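PDB 6G42: minor capsid protein, which forms the penton of the mavirus capsid, assembling as a pentamer of single jelly-roll subunits that probably closes the icosahedral fivefold vertices. Local coordinates for residues L51-F56 against I204-N209. Sequence-based numbering, arbitrary orientation.
Sequences LIVEEF and IVIESN
Ile-206 reaches across the core of the single jelly-roll to meet Val-53 and Phe-56, joining the two facing sheets of the sandwich: strand 49-62 belongs to one, strand 201-207 to the other. All the contact is apolar and comes from side chains, the nearest CA atoms, those of Val-53 and Ile-206, lying 9.0 Å apart. Val-53 and Ile-206 approach tip to tip, with CG1 of Val-53 4.1 Å from CD1 of Ile-206. Phe-56 instead runs past the isoleucine in the opposite direction, and the same methyl comes to its ring obliquely. Thr-236 touches all three side chains, while Phe-277 packs on Ile-206 and the ring of Phe-253 meets that of Phe-56.

Backbone geometry explains why Val-53 and Phe-56, three residues apart, both point inward. Glu-54 and Glu-55 face Lys-300 together in a classic beta bulge, which shifts the inward-outward pattern by one residue. Both glutamates thus turn from the core to the second subunit, where Glu-55 OE2 is hydrogen-bonded to His-203 NE2 of that chain. In Ile-206, CG1 lies anti to the carbonyl carbon (chi1 -64°) and the chain is extended beyond it, carrying CD1 to within 4.1 Å of Phe-56 CD2.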
ATOM      1  N   LEU C  51     -24.081  18.279  -3.524  1.00 50.14           N
ATOM      2  CA  LEU C  51     -22.783  18.718  -4.041  1.00 50.50           C
ATOM      3  C   LEU C  51     -21.656  17.901  -3.406  1.00 51.10           C
ATOM      4  O   LEU C  51     -21.587  17.775  -2.176  1.00 48.96           O
ATOM      5  CB  LEU C  51     -22.553  20.194  -3.728  1.00 51.72           C
ATOM      6  CG  LEU C  51     -21.141  20.756  -3.946  1.00 51.25           C
ATOM      7  CD1 LEU C  51     -20.768  20.751  -5.420  1.00 51.90           C
ATOM      8  CD2 LEU C  51     -21.066  22.160  -3.391  1.00 51.78           C
ATOM      9  N   ILE C  52     -20.762  17.391  -4.252  1.00 51.11           N
ATOM     10  CA  ILE C  52     -19.528  16.734  -3.804  1.00 51.28           C
ATOM     11  C   ILE C  52     -18.348  17.180  -4.667  1.00 50.24           C
ATOM     12  O   ILE C  52     -18.465  17.284  -5.895  1.00 50.41           O
ATOM     13  CB  ILE C  52     -19.658  15.189  -3.784  1.00 52.76           C
ATOM     14  CG1 ILE C  52     -18.380  14.536  -3.255  1.00 53.38           C
ATOM     15  CG2 ILE C  52     -19.988  14.619  -5.159  1.00 54.29           C
ATOM     16  CD1 ILE C  52     -18.611  13.128  -2.744  1.00 54.74           C
ATOM     17  N   VAL C  53     -17.225  17.469  -4.006  1.00 48.90           N
ATOM     18  CA  VAL C  53     -15.977  17.807  -4.678  1.00 47.27           C
ATOM     19  C   VAL C  53     -15.317  16.489  -5.071  1.00 46.83           C
ATOM     20  O   VAL C  53     -14.756  15.796  -4.222  1.00 46.11           O
ATOM     21  CB  VAL C  53     -15.053  18.648  -3.765  1.00 47.75           C
ATOM     22  CG1 VAL C  53     -13.724  18.973  -4.451  1.00 47.16           C
ATOM     23  CG2 VAL C  53     -15.760  19.935  -3.351  1.00 47.99           C
ATOM     24  N   GLU C  54     -15.410  16.147  -6.356  1.00 47.46           N
ATOM     25  CA  GLU C  54     -14.825  14.915  -6.902  1.00 49.47           C
ATOM     26  C   GLU C  54     -13.284  14.929  -6.848  1.00 48.75           C
ATOM     27  O   GLU C  54     -12.663  13.967  -6.395  1.00 45.66           O
ATOM     28  CB  GLU C  54     -15.302  14.718  -8.348  1.00 53.71           C
ATOM     29  CG  GLU C  54     -14.775  13.482  -9.089  1.00 58.98           C
ATOM     30  CD  GLU C  54     -15.354  12.164  -8.596  1.00 65.96           C
ATOM     31  OE1 GLU C  54     -16.317  12.178  -7.784  1.00 69.03           O
ATOM     32  OE2 GLU C  54     -14.844  11.102  -9.038  1.00 70.88           O
ATOM     33  N   GLU C  55     -12.681  16.023  -7.305  1.00 49.26           N
ATOM     34  CA  GLU C  55     -11.231  16.082  -7.481  1.00 51.09           C
ATOM     35  C   GLU C  55     -10.709  17.517  -7.489  1.00 49.78           C
ATOM     36  O   GLU C  55     -11.352  18.417  -8.032  1.00 50.85           O
ATOM     37  CB  GLU C  55     -10.876  15.345  -8.782  1.00 54.72           C
ATOM     38  CG  GLU C  55      -9.524  15.630  -9.428  1.00 58.31           C
ATOM     39  CD  GLU C  55      -9.277  14.771 -10.670  1.00 62.41           C
ATOM     40  OE1 GLU C  55     -10.261  14.425 -11.371  1.00 66.30           O
ATOM     41  OE2 GLU C  55      -8.102  14.451 -10.959  1.00 61.23           O
ATOM     42  N   PHE C  56      -9.557  17.721  -6.853  1.00 47.12           N
ATOM     43  CA  PHE C  56      -8.769  18.936  -7.061  1.00 45.98           C
ATOM     44  C   PHE C  56      -7.273  18.636  -7.157  1.00 45.66           C
ATOM     45  O   PHE C  56      -6.823  17.538  -6.815  1.00 43.76           O
ATOM     46  CB  PHE C  56      -9.084  20.034  -6.022  1.00 44.40           C
ATOM     47  CG  PHE C  56      -8.626  19.740  -4.615  1.00 43.42           C
ATOM     48  CD1 PHE C  56      -7.298  19.933  -4.238  1.00 43.71           C
ATOM     49  CD2 PHE C  56      -9.540  19.350  -3.643  1.00 43.82           C
ATOM     50  CE1 PHE C  56      -6.884  19.687  -2.937  1.00 43.92           C
ATOM     51  CE2 PHE C  56      -9.133  19.111  -2.338  1.00 43.95           C
ATOM     52  CZ  PHE C  56      -7.804  19.280  -1.982  1.00 43.56           C
ATOM     53  N   ILE C 204      -6.949  21.579   4.671  1.00 43.70           N
ATOM     54  CA  ILE C 204      -7.076  22.531   3.559  1.00 42.72           C
ATOM     55  C   ILE C 204      -8.508  22.372   3.067  1.00 43.20           C
ATOM     56  O   ILE C 204      -8.942  21.265   2.745  1.00 39.80           O
ATOM     57  CB  ILE C 204      -6.098  22.237   2.397  1.00 42.93           C
ATOM     58  CG1 ILE C 204      -4.645  22.436   2.852  1.00 42.27           C
ATOM     59  CG2 ILE C 204      -6.397  23.137   1.195  1.00 43.15           C
ATOM     60  CD1 ILE C 204      -3.607  21.928   1.874  1.00 41.43           C
ATOM     61  N   VAL C 205      -9.212  23.494   2.987  1.00 45.35           N
ATOM     62  CA  VAL C 205     -10.652  23.527   2.786  1.00 46.53           C
ATOM     63  C   VAL C 205     -10.970  24.354   1.549  1.00 47.71           C
ATOM     64  O   VAL C 205     -10.257  25.304   1.238  1.00 48.01           O
ATOM     65  CB  VAL C 205     -11.330  24.167   4.021  1.00 48.39           C
ATOM     66  CG1 VAL C 205     -12.785  24.538   3.758  1.00 50.02           C
ATOM     67  CG2 VAL C 205     -11.233  23.241   5.224  1.00 48.02           C
ATOM     68  N   ILE C 206     -12.041  23.975   0.854  1.00 50.76           N
ATOM     69  CA  ILE C 206     -12.688  24.818  -0.159  1.00 52.24           C
ATOM     70  C   ILE C 206     -13.962  25.398   0.462  1.00 55.16           C
ATOM     71  O   ILE C 206     -14.827  24.639   0.910  1.00 53.55           O
ATOM     72  CB  ILE C 206     -13.062  24.017  -1.424  1.00 51.54           C
ATOM     73  CG1 ILE C 206     -11.797  23.495  -2.108  1.00 51.65           C
ATOM     74  CG2 ILE C 206     -13.869  24.882  -2.393  1.00 51.75           C
ATOM     75  CD1 ILE C 206     -12.046  22.530  -3.251  1.00 51.78           C
ATOM     76  N   GLU C 207     -14.067  26.731   0.474  1.00 58.94           N
ATOM     77  CA  GLU C 207     -15.255  27.448   0.985  1.00 59.82           C
ATOM     78  C   GLU C 207     -15.849  28.432  -0.034  1.00 59.74           C
ATOM     79  O   GLU C 207     -15.210  28.777  -1.036  1.00 57.43           O
ATOM     80  CB  GLU C 207     -14.955  28.147   2.327  1.00 60.31           C
ATOM     81  CG  GLU C 207     -13.693  28.999   2.387  1.00 60.24           C
ATOM     82  CD  GLU C 207     -13.378  29.506   3.793  1.00 61.84           C
ATOM     83  OE1 GLU C 207     -13.672  28.808   4.790  1.00 64.30           O
ATOM     84  OE2 GLU C 207     -12.813  30.609   3.910  1.00 63.33           O
ATOM     85  N   SER C 208     -17.085  28.853   0.242  1.00 59.83           N
ATOM     86  CA  SER C 208     -17.852  29.745  -0.631  1.00 62.29           C
ATOM     87  C   SER C 208     -18.717  30.698   0.185  1.00 65.24           C
ATOM     88  O   SER C 208     -19.458  30.259   1.062  1.00 66.48           O
ATOM     89  CB  SER C 208     -18.759  28.928  -1.550  1.00 60.98           C
ATOM     90  OG  SER C 208     -19.535  29.775  -2.384  1.00 59.12           O
ATOM     91  N   ASN C 209     -18.634  31.992  -0.121  1.00 67.83           N
ATOM     92  CA  ASN C 209     -19.480  33.007   0.544  1.00 69.58           C
ATOM     93  C   ASN C 209     -20.899  33.150  -0.046  1.00 66.91           C
ATOM     94  O   ASN C 209     -21.792  33.641   0.644  1.00 66.25           O
ATOM     95  CB  ASN C 209     -18.779  34.381   0.634  1.00 73.44           C
ATOM     96  CG  ASN C 209     -18.265  34.891  -0.708  1.00 79.87           C
ATOM     97  OD1 ASN C 209     -18.722  34.472  -1.771  1.00 88.85           O
ATOM     98  ND2 ASN C 209     -17.298  35.803  -0.657  1.00 80.33           N
TER